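Local structure of putative oxidoreductase FAD-binding subunit (Sulfolobus tokodaii, 4ZOH) at residues F6-P11 against S48-I53; K129-S134 against V161-V166. The protein binds FAD and probably serves as the flavoprotein subunit of a molybdenum-containing oxidoreductase, passing electrons through the flavin. All coordinates share one frame; numbering follows the deposited sequence.

Interaction 1: F6-P11 against S48-I53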
ATOM      1  N   PHE B   6      29.298   3.121 -10.952  1.00 27.32           N
ATOM      2  CA  PHE B   6      30.666   2.782 -11.019  1.00 26.85           C
ATOM      3  C   PHE B   6      30.738   1.256 -10.979  1.00 28.70           C
ATOM      4  O   PHE B   6      29.788   0.596 -10.526  1.00 30.77           O
ATOM      5  CB  PHE B   6      31.459   3.449  -9.874  1.00 28.05           C
ATOM      6  CG  PHE B   6      30.899   3.178  -8.477  1.00 30.36           C
ATOM      7  CD1 PHE B   6      31.032   1.921  -7.878  1.00 27.81           C
ATOM      8  CD2 PHE B   6      30.217   4.208  -7.768  1.00 30.54           C
ATOM      9  CE1 PHE B   6      30.509   1.698  -6.605  1.00 30.54           C
ATOM     10  CE2 PHE B   6      29.715   3.996  -6.481  1.00 29.86           C
ATOM     11  CZ  PHE B   6      29.872   2.756  -5.895  1.00 28.40           C
ATOM     12  N   GLY B   7      31.831   0.694 -11.503  1.00 28.24           N
ATOM     13  CA  GLY B   7      32.079  -0.710 -11.392  1.00 29.35           C
ATOM     14  C   GLY B   7      32.687  -1.008 -10.041  1.00 33.94           C
ATOM     15  O   GLY B   7      33.081  -0.102  -9.322  1.00 40.46           O
ATOM     16  N   TYR B   8      32.783  -2.286  -9.711  1.00 34.37           N
ATOM     17  CA  TYR B   8      33.229  -2.733  -8.431  1.00 35.60           C
ATOM     18  C   TYR B   8      34.030  -4.010  -8.587  1.00 39.30           C
ATOM     19  O   TYR B   8      33.657  -4.902  -9.386  1.00 36.31           O
ATOM     20  CB  TYR B   8      32.009  -3.064  -7.564  1.00 37.58           C
ATOM     21  CG  TYR B   8      32.221  -3.141  -6.050  1.00 33.04           C
ATOM     22  CD1 TYR B   8      32.196  -1.978  -5.271  1.00 31.42           C
ATOM     23  CD2 TYR B   8      32.383  -4.350  -5.414  1.00 30.16           C
ATOM     24  CE1 TYR B   8      32.328  -2.035  -3.886  1.00 31.98           C
ATOM     25  CE2 TYR B   8      32.524  -4.420  -4.038  1.00 31.40           C
ATOM     26  CZ  TYR B   8      32.493  -3.240  -3.299  1.00 31.18           C
ATOM     27  OH  TYR B   8      32.610  -3.270  -1.961  1.00 33.55           O
ATOM     28  N   VAL B   9      35.075  -4.129  -7.758  1.00 39.70           N
ATOM     29  CA  VAL B   9      36.033  -5.257  -7.791  1.00 35.51           C
ATOM     30  C   VAL B   9      36.165  -5.821  -6.409  1.00 36.18           C
ATOM     31  O   VAL B   9      36.400  -5.059  -5.446  1.00 37.61           O
ATOM     32  CB  VAL B   9      37.453  -4.774  -8.195  1.00 34.62           C
ATOM     33  CG1 VAL B   9      38.415  -5.942  -8.350  1.00 36.90           C
ATOM     34  CG2 VAL B   9      37.406  -3.926  -9.449  1.00 33.57           C
ATOM     35  N   ILE B  10      36.025  -7.137  -6.309  1.00 36.19           N
ATOM     36  CA  ILE B  10      36.257  -7.855  -5.070  1.00 44.17           C
ATOM     37  C   ILE B  10      37.438  -8.763  -5.408  1.00 50.54           C
ATOM     38  O   ILE B  10      37.233  -9.817  -5.997  1.00 47.31           O
ATOM     39  CB  ILE B  10      35.053  -8.729  -4.618  1.00 42.58           C
ATOM     40  CG1 ILE B  10      33.762  -7.913  -4.528  1.00 44.79           C
ATOM     41  CG2 ILE B  10      35.373  -9.445  -3.287  1.00 38.04           C
ATOM     42  CD1 ILE B  10      32.513  -8.756  -4.322  1.00 44.95           C
ATOM     43  N   PRO B  11      38.673  -8.335  -5.074  1.00 52.83           N
ATOM     44  CA  PRO B  11      39.870  -9.122  -5.380  1.00 48.14           C
ATOM     45  C   PRO B  11      40.127 -10.220  -4.341  1.00 47.12           C
ATOM     46  O   PRO B  11      39.780 -10.046  -3.182  1.00 49.55           O
ATOM     47  CB  PRO B  11      40.970  -8.066  -5.377  1.00 51.51           C
ATOM     48  CG  PRO B  11      40.503  -7.053  -4.394  1.00 56.32           C
ATOM     49  CD  PRO B  11      39.005  -7.032  -4.473  1.00 53.90           C
ATOM     50  N   SER B  48      35.846   4.952 -12.035  1.00 38.15           N
ATOM     51  CA  SER B  48      35.355   3.945 -12.952  1.00 37.74           C
ATOM     52  C   SER B  48      35.044   2.715 -12.140  1.00 40.23           C
ATOM     53  O   SER B  48      34.082   1.997 -12.425  1.00 38.50           O
ATOM     54  CB  SER B  48      36.434   3.622 -13.987  1.00 37.42           C
ATOM     55  OG  SER B  48      37.693   3.437 -13.340  1.00 33.18           O
ATOM     56  N   TYR B  49      35.889   2.461 -11.133  1.00 36.41           N
ATOM     57  CA  TYR B  49      35.751   1.302 -10.292  1.00 41.80           C
ATOM     58  C   TYR B  49      36.023   1.637  -8.828  1.00 41.49           C
ATOM     59  O   TYR B  49      36.867   2.444  -8.506  1.00 40.16           O
ATOM     60  CB  TYR B  49      36.702   0.181 -10.739  1.00 44.26           C
ATOM     61  CG  TYR B  49      36.332  -0.460 -12.065  1.00 48.66           C
ATOM     62  CD1 TYR B  49      35.542  -1.620 -12.105  1.00 48.60           C
ATOM     63  CD2 TYR B  49      36.795   0.069 -13.286  1.00 52.42           C
ATOM     64  CE1 TYR B  49      35.200  -2.213 -13.321  1.00 53.50           C
ATOM     65  CE2 TYR B  49      36.466  -0.526 -14.506  1.00 54.16           C
ATOM     66  CZ  TYR B  49      35.670  -1.665 -14.519  1.00 55.29           C
ATOM     67  OH  TYR B  49      35.336  -2.263 -15.722  1.00 60.34           O
ATOM     68  N   ILE B  50      35.308   0.987  -7.945  1.00 37.70           N
ATOM     69  CA  ILE B  50      35.702   0.983  -6.572  1.00 39.10           C
ATOM     70  C   ILE B  50      36.279  -0.422  -6.330  1.00 36.36           C
ATOM     71  O   ILE B  50      35.634  -1.427  -6.652  1.00 34.02           O
ATOM     72  CB  ILE B  50      34.484   1.277  -5.656  1.00 35.99           C
ATOM     73  CG1 ILE B  50      33.996   2.725  -5.798  1.00 37.08           C
ATOM     74  CG2 ILE B  50      34.754   0.872  -4.208  1.00 34.82           C
ATOM     75  CD1 ILE B  50      35.038   3.803  -5.589  1.00 38.08           C
ATOM     76  N   VAL B  51      37.471  -0.489  -5.740  1.00 35.20           N
ATOM     77  CA  VAL B  51      38.116  -1.774  -5.443  1.00 32.95           C
ATOM     78  C   VAL B  51      38.008  -2.050  -3.940  1.00 35.55           C
ATOM     79  O   VAL B  51      38.487  -1.248  -3.115  1.00 35.82           O
ATOM     80  CB  VAL B  51      39.603  -1.717  -5.888  1.00 35.84           C
ATOM     81  CG1 VAL B  51      40.350  -3.016  -5.616  1.00 29.71           C
ATOM     82  CG2 VAL B  51      39.715  -1.210  -7.318  1.00 31.33           C
ATOM     83  N   GLU B  52      37.435  -3.194  -3.581  1.00 31.15           N
ATOM     84  CA  GLU B  52      37.167  -3.467  -2.164  1.00 37.08           C
ATOM     85  C   GLU B  52      38.386  -4.107  -1.479  1.00 33.78           C
ATOM     86  O   GLU B  52      38.747  -5.214  -1.800  1.00 32.75           O
ATOM     87  CB  GLU B  52      35.854  -4.293  -1.960  1.00 32.79           C
ATOM     88  CG  GLU B  52      35.587  -4.676  -0.518  1.00 31.36           C
ATOM     89  CD  GLU B  52      34.372  -5.552  -0.309  1.00 33.36           C
ATOM     90  OE1 GLU B  52      33.265  -5.314  -0.872  1.00 34.22           O
ATOM     91  OE2 GLU B  52      34.510  -6.481   0.468  1.00 34.96           O
ATOM     92  N   ILE B  53      38.982  -3.424  -0.515  1.00 30.63           N
ATOM     93  CA  ILE B  53      40.180  -3.974   0.157  1.00 32.42           C
ATOM     94  C   ILE B  53      39.857  -4.462   1.539  1.00 34.39           C
ATOM     95  O   ILE B  53      40.673  -5.102   2.162  1.00 39.70           O
ATOM     96  CB  ILE B  53      41.374  -2.994   0.132  1.00 32.40           C
ATOM     97  CG1 ILE B  53      41.073  -1.714   0.936  1.00 35.75           C
ATOM     98  CG2 ILE B  53      41.750  -2.656  -1.320  1.00 29.70           C
ATOM     99  CD1 ILE B  53      42.335  -0.936   1.301  1.00 34.29           C
TER
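Ser-48 opens the pairing with its backbone alone: its carbonyl O accepts the N-H of Gly-7 at 2.8 Å, while its OG turns to Asp-26. At Tyr-49 the ring lies against the backbone of Gly-7, CD1 standing 3.6 Å from the Gly-7 C, where a side chain on residue 7 would collide with it. CD1 of the same ring also touches Val-9 CG2, and beyond it Tyr-49 OH bonds a polar side chain of another protein's chain. Ile-50 binds through both backbone groups, N to Gly-7 O and O to Val-9 N. Its two branches divide the aromatic neighbours between them. CG1, set anti to the carbonyl carbon (chi1 -69°), lies over one face of the Phe-6 ring in a CH-pi contact, 3.9 Å from the centroid; CG2 meets Tyr-8 CE1 at 3.8 Å. Val-51 points to the other side of the sheet, where its CG2 packs on Val-9 CG2 and its CG1 on Pro-11 CG. The N-H of Glu-52 runs to Val-9 O almost straight, and its CG, trans to the backbone N (chi1 176°), carries the carboxylate out to Tyr-8. There Tyr-8 OH donates to Glu-52 OE1 at the ring edge, in its plane, the modelled 2.4 Å being doubtfully short; the carboxylate is turned 73° from that ring, and OE2 is held by a salt bridge to Arg-55. At the far end Pro-11 CD rests 3.2 Å from Glu-52 O. Strand 28-30 flanks 49-52 on its other edge, and helix 14-23 covers the Val-9 and Val-51 face. An antiparallel strand of another protein's chain continues the sheet beyond 7-10. The whole is a parallel beta pairing in the helix-flanked sheet, three-stranded within this chain, of the FAD-binding domain of molybdopterin dehydrogenases.

Interaction 2: K129-S134 against V161-V166. With FAD (flavin-adenine dinucleotide), chain H.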
ATOM      1  N   LYS B 129      55.662   6.693  10.834  1.00 32.87           N
ATOM      2  CA  LYS B 129      55.989   6.332   9.435  1.00 40.50           C
ATOM      3  C   LYS B 129      54.903   5.469   8.758  1.00 37.98           C
ATOM      4  O   LYS B 129      54.250   4.649   9.413  1.00 37.82           O
ATOM      5  CB  LYS B 129      57.304   5.532   9.377  1.00 40.92           C
ATOM      6  CG  LYS B 129      58.554   6.261   9.851  1.00 49.07           C
ATOM      7  CD  LYS B 129      59.790   5.342   9.718  1.00 47.59           C
ATOM      8  CE  LYS B 129      61.046   5.946  10.350  1.00 49.54           C
ATOM      9  NZ  LYS B 129      61.215   7.376   9.956  1.00 52.02           N
ATOM     10  N   VAL B 130      54.852   5.586   7.427  1.00 38.81           N
ATOM     11  CA  VAL B 130      53.824   5.020   6.556  1.00 36.84           C
ATOM     12  C   VAL B 130      54.489   3.988   5.644  1.00 43.97           C
ATOM     13  O   VAL B 130      55.349   4.341   4.833  1.00 40.72           O
ATOM     14  CB  VAL B 130      53.117   6.101   5.711  1.00 34.42           C
ATOM     15  CG1 VAL B 130      51.920   5.511   4.941  1.00 34.69           C
ATOM     16  CG2 VAL B 130      52.671   7.303   6.573  1.00 31.49           C
ATOM     17  N   LYS B 131      54.138   2.707   5.826  1.00 43.82           N
ATOM     18  CA  LYS B 131      54.576   1.675   4.903  1.00 42.71           C
ATOM     19  C   LYS B 131      53.592   1.695   3.735  1.00 43.28           C
ATOM     20  O   LYS B 131      52.381   1.581   3.939  1.00 48.90           O
ATOM     21  CB  LYS B 131      54.640   0.302   5.580  1.00 42.43           C
ATOM     22  CG  LYS B 131      55.059  -0.858   4.657  1.00 39.01           C
ATOM     23  CD  LYS B 131      55.229  -2.147   5.436  1.00 46.12           C
ATOM     24  CE  LYS B 131      56.486  -2.122   6.332  1.00 58.83           C
ATOM     25  NZ  LYS B 131      56.654  -3.323   7.221  1.00 59.01           N
ATOM     26  N   ILE B 132      54.129   1.870   2.526  1.00 41.95           N
ATOM     27  CA  ILE B 132      53.376   1.921   1.277  1.00 39.93           C
ATOM     28  C   ILE B 132      53.701   0.680   0.473  1.00 45.41           C
ATOM     29  O   ILE B 132      54.876   0.396   0.255  1.00 49.64           O
ATOM     30  CB  ILE B 132      53.725   3.184   0.470  1.00 37.00           C
ATOM     31  CG1 ILE B 132      53.450   4.427   1.308  1.00 37.27           C
ATOM     32  CG2 ILE B 132      52.968   3.200  -0.853  1.00 39.56           C
ATOM     33  CD1 ILE B 132      53.912   5.743   0.696  1.00 41.33           C
ATOM     34  N   THR B 133      52.682  -0.071   0.047  1.00 38.04           N
ATOM     35  CA  THR B 133      52.910  -1.266  -0.730  1.00 37.51           C
ATOM     36  C   THR B 133      52.496  -1.185  -2.193  1.00 43.36           C
ATOM     37  O   THR B 133      51.487  -0.588  -2.555  1.00 47.71           O
ATOM     38  CB  THR B 133      52.314  -2.491  -0.045  1.00 36.38           C
ATOM     39  OG1 THR B 133      52.841  -2.557   1.277  1.00 35.35           O
ATOM     40  CG2 THR B 133      52.686  -3.764  -0.774  1.00 36.06           C
ATOM     41  N   SER B 134      53.271  -1.883  -3.005  1.00 46.20           N
ATOM     42  CA  SER B 134      53.214  -1.892  -4.445  1.00 46.72           C
ATOM     43  C   SER B 134      53.363  -3.352  -4.848  1.00 44.48           C
ATOM     44  O   SER B 134      53.729  -4.200  -4.011  1.00 42.52           O
ATOM     45  CB  SER B 134      54.424  -1.087  -4.914  1.00 53.53           C
ATOM     46  OG  SER B 134      54.430  -0.910  -6.295  1.00 56.07           O
ATOM     47  N   VAL B 161      48.696   2.253   1.244  1.00 36.43           N
ATOM     48  CA  VAL B 161      49.108   2.157   2.636  1.00 30.76           C
ATOM     49  C   VAL B 161      48.776   0.803   3.255  1.00 34.72           C
ATOM     50  O   VAL B 161      47.607   0.358   3.272  1.00 36.43           O
ATOM     51  CB  VAL B 161      48.469   3.293   3.448  1.00 31.23           C
ATOM     52  CG1 VAL B 161      48.914   3.250   4.922  1.00 28.12           C
ATOM     53  CG2 VAL B 161      48.790   4.623   2.782  1.00 26.97           C
ATOM     54  N   THR B 162      49.773   0.139   3.821  1.00 32.97           N
ATOM     55  CA  THR B 162      49.483  -1.114   4.463  1.00 29.10           C
ATOM     56  C   THR B 162      49.714  -1.071   5.965  1.00 32.54           C
ATOM     57  O   THR B 162      49.165  -1.954   6.715  1.00 29.12           O
ATOM     58  CB  THR B 162      50.303  -2.280   3.854  1.00 34.44           C
ATOM     59  OG1 THR B 162      51.693  -1.912   3.767  1.00 40.90           O
ATOM     60  CG2 THR B 162      49.795  -2.610   2.475  1.00 32.18           C
ATOM     61  N   GLU B 163      50.499  -0.071   6.408  1.00 29.28           N
ATOM     62  CA  GLU B 163      50.970  -0.021   7.820  1.00 33.66           C
ATOM     63  C   GLU B 163      51.381   1.349   8.264  1.00 34.36           C
ATOM     64  O   GLU B 163      51.958   2.117   7.499  1.00 39.36           O
ATOM     65  CB  GLU B 163      52.107  -0.994   8.071  1.00 30.89           C
ATOM     66  CG  GLU B 163      52.494  -1.208   9.519  1.00 33.37           C
ATOM     67  CD  GLU B 163      53.636  -2.217   9.604  1.00 37.36           C
ATOM     68  OE1 GLU B 163      54.755  -1.884   9.177  1.00 40.52           O
ATOM     69  OE2 GLU B 163      53.427  -3.350  10.071  1.00 36.91           O
ATOM     70  N   ILE B 164      51.032   1.652   9.503  1.00 34.92           N
ATOM     71  CA  ILE B 164      51.495   2.853  10.158  1.00 36.18           C
ATOM     72  C   ILE B 164      52.372   2.375  11.298  1.00 35.41           C
ATOM     73  O   ILE B 164      51.984   1.403  12.044  1.00 32.41           O
ATOM     74  CB  ILE B 164      50.335   3.771  10.676  1.00 33.70           C
ATOM     75  CG1 ILE B 164      49.552   4.427   9.521  1.00 32.09           C
ATOM     76  CG2 ILE B 164      50.913   4.961  11.454  1.00 33.59           C
ATOM     77  CD1 ILE B 164      48.745   3.483   8.630  1.00 41.20           C
ATOM     78  N   GLN B 165      53.561   3.011  11.385  1.00 34.52           N
ATOM     79  CA  GLN B 165      54.559   2.781  12.507  1.00 32.80           C
ATOM     80  C   GLN B 165      54.801   4.015  13.371  1.00 32.10           C
ATOM     81  O   GLN B 165      54.950   5.155  12.876  1.00 33.95           O
ATOM     82  CB  GLN B 165      55.896   2.383  11.912  1.00 34.56           C
ATOM     83  CG  GLN B 165      55.940   0.991  11.287  1.00 39.57           C
ATOM     84  CD  GLN B 165      57.084   0.924  10.306  1.00 40.00           C
ATOM     85  OE1 GLN B 165      58.100   1.601  10.507  1.00 38.52           O
ATOM     86  NE2 GLN B 165      56.921   0.163   9.219  1.00 36.22           N
ATOM     87  N   VAL B 166      54.813   3.793  14.669  1.00 38.62           N
ATOM     88  CA  VAL B 166      55.056   4.851  15.651  1.00 35.44           C
ATOM     89  C   VAL B 166      55.964   4.265  16.756  1.00 39.55           C
ATOM     90  O   VAL B 166      55.888   3.061  17.041  1.00 37.80           O
ATOM     91  CB  VAL B 166      53.726   5.386  16.282  1.00 33.02           C
ATOM     92  CG1 VAL B 166      52.889   6.180  15.254  1.00 35.66           C
ATOM     93  CG2 VAL B 166      52.925   4.293  16.989  1.00 30.13           C
TER
HETATM   94  PA  FAD H 301      37.628   5.408   2.962  1.00 31.37           P
HETATM   95  O1A FAD H 301      36.497   6.381   2.966  1.00 26.30           O
HETATM   96  O2A FAD H 301      37.424   3.992   2.630  1.00 28.95           O
HETATM   97  O5B FAD H 301      38.743   5.909   1.989  1.00 27.05           O
HETATM   98  C5B FAD H 301      39.159   7.309   2.018  1.00 27.92           C
HETATM   99  C4B FAD H 301      40.304   7.543   0.886  1.00 28.75           C
HETATM  100  O4B FAD H 301      41.477   6.651   1.063  1.00 32.61           O
HETATM  101  C3B FAD H 301      39.727   7.130  -0.463  1.00 30.48           C
HETATM  102  O3B FAD H 301      40.195   8.016  -1.450  1.00 30.11           O
HETATM  103  C2B FAD H 301      40.210   5.677  -0.687  1.00 35.21           C
HETATM  104  O2B FAD H 301      40.300   5.290  -2.063  1.00 36.33           O
HETATM  105  C1B FAD H 301      41.585   5.720  -0.114  1.00 33.00           C
HETATM  106  N9A FAD H 301      42.093   4.625   0.704  1.00 27.97           N
HETATM  107  C8A FAD H 301      41.498   3.981   1.705  1.00 28.84           C
HETATM  108  N7A FAD H 301      42.370   3.101   2.248  1.00 28.13           N
HETATM  109  C5A FAD H 301      43.536   3.214   1.568  1.00 30.32           C
HETATM  110  C6A FAD H 301      44.799   2.594   1.673  1.00 30.96           C
HETATM  111  N6A FAD H 301      44.972   1.691   2.634  1.00 28.51           N
HETATM  112  N1A FAD H 301      45.780   2.925   0.812  1.00 31.36           N
HETATM  113  C2A FAD H 301      45.617   3.899  -0.120  1.00 30.10           C
HETATM  114  N3A FAD H 301      44.428   4.498  -0.246  1.00 29.98           N
HETATM  115  C4A FAD H 301      43.370   4.183   0.585  1.00 29.02           C
HETATM  116  N1  FAD H 301      37.687  12.102  10.689  1.00 28.74           N
HETATM  117  C2  FAD H 301      38.438  12.785  11.640  1.00 26.55           C
HETATM  118  O2  FAD H 301      39.650  12.764  11.565  1.00 23.97           O
HETATM  119  N3  FAD H 301      37.835  13.469  12.652  1.00 25.74           N
HETATM  120  C4  FAD H 301      36.485  13.521  12.745  1.00 26.38           C
HETATM  121  O4  FAD H 301      35.992  14.116  13.709  1.00 24.00           O
HETATM  122  C4X FAD H 301      35.706  12.862  11.769  1.00 25.51           C
HETATM  123  N5  FAD H 301      34.333  12.908  11.864  1.00 25.20           N
HETATM  124  C5X FAD H 301      33.560  12.256  10.856  1.00 26.56           C
HETATM  125  C6  FAD H 301      32.176  12.363  10.928  1.00 24.09           C
HETATM  126  C7  FAD H 301      31.377  11.710   9.977  1.00 24.87           C
HETATM  127  C7M FAD H 301      29.848  11.870  10.126  1.00 21.19           C
HETATM  128  C8  FAD H 301      31.982  10.979   8.933  1.00 26.15           C
HETATM  129  C8M FAD H 301      31.168  10.259   7.824  1.00 23.48           C
HETATM  130  C9  FAD H 301      33.383  10.913   8.830  1.00 26.33           C
HETATM  131  C9A FAD H 301      34.169  11.534   9.805  1.00 26.77           C
HETATM  132  N10 FAD H 301      35.579  11.492   9.748  1.00 27.75           N
HETATM  133  C10 FAD H 301      36.314  12.157  10.747  1.00 26.29           C
HETATM  134  C1' FAD H 301      36.295  10.785   8.692  1.00 27.23           C
HETATM  135  C2' FAD H 301      36.522   9.308   9.066  1.00 25.50           C
HETATM  136  O2' FAD H 301      37.550   9.260  10.077  1.00 30.16           O
HETATM  137  C3' FAD H 301      36.881   8.427   7.836  1.00 25.92           C
HETATM  138  O3' FAD H 301      36.720   7.078   8.280  1.00 24.54           O
HETATM  139  C4' FAD H 301      38.306   8.618   7.343  1.00 28.72           C
HETATM  140  O4' FAD H 301      38.513  10.009   7.100  1.00 26.39           O
HETATM  141  C5' FAD H 301      38.590   7.820   6.052  1.00 25.16           C
HETATM  142  O5' FAD H 301      38.891   6.467   6.487  1.00 27.31           O
HETATM  143  P   FAD H 301      38.104   5.250   5.867  1.00 30.70           P
HETATM  144  O1P FAD H 301      38.796   3.996   6.290  1.00 29.68           O
HETATM  145  O2P FAD H 301      36.659   5.358   6.171  1.00 26.72           O
HETATM  146  O3P FAD H 301      38.434   5.529   4.348  1.00 28.30           O
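The side chains of Lys-131 and Glu-163, paired across the strands, slant over one another, and the lysine chain bends at its third torsion (chi3 -71°) to bring NZ over the carboxylate. The resulting salt bridge, NZ to Glu-163 OE1 at 3.1 Å, comes from above the carboxylate plane. Gln-165 NE2 reaches the same oxygen from the opposite face, on its anti side at 3.0 Å, so two donors grip OE1 while Tyr-61 takes OE2. With an alanine here instead of Lys-131, Glu-163 OE1 would probably lose its charged mate, and Thr-162 OG1 the lysine CG that rests against it. Thr-162 and Thr-133 meet at about a right angle, the Thr-162 hydroxyl donating to Thr-133 OG1 at 2.8 Å; that oxygen also bonds Asp-138. On the reverse side Val-130 CG1 packs on Val-161 CG1 at 3.8 Å, with helix 106-112 covering these valines. Lys-129 and Gln-165 exchange both backbone bonds, whereas the Lys-131 backbone is shared: its N-H goes to Glu-163 O and its O receives Thr-162 N. Val-161, paired with Ile-132 just past the bulge, offers its backbone to the adenine: its O accepts N6A of FAD at 3.0 Å, and its N makes a weak bond to N1A. With Thr-162 and Glu-163 both opposite Lys-131, this is a classic beta bulge in an antiparallel sheet, placed beside the adenine pocket of the FAD-binding domain.

Interactions 1 and 2 belong to two different sheets of the same family domain, both of which come to the FAD. They follow each other along the chain, 6-11 with 48-53 closing before 129-134 with 161-166 opens. Their centres lie 22 Å apart and their nearest atoms about 6 Å, without touching. Both meet the FAD: Ile-53, in the loop just after the parallel pair, touches the cofactor, though the Ile-50 side chain stays about 7 Å from it, whereas Val-161 in the antiparallel pair bonds the adenine through its backbone, one of the two bonds weak. Interaction 1 also meets another protein's chain; interaction 2 is touched by no other protein chain of the assembly.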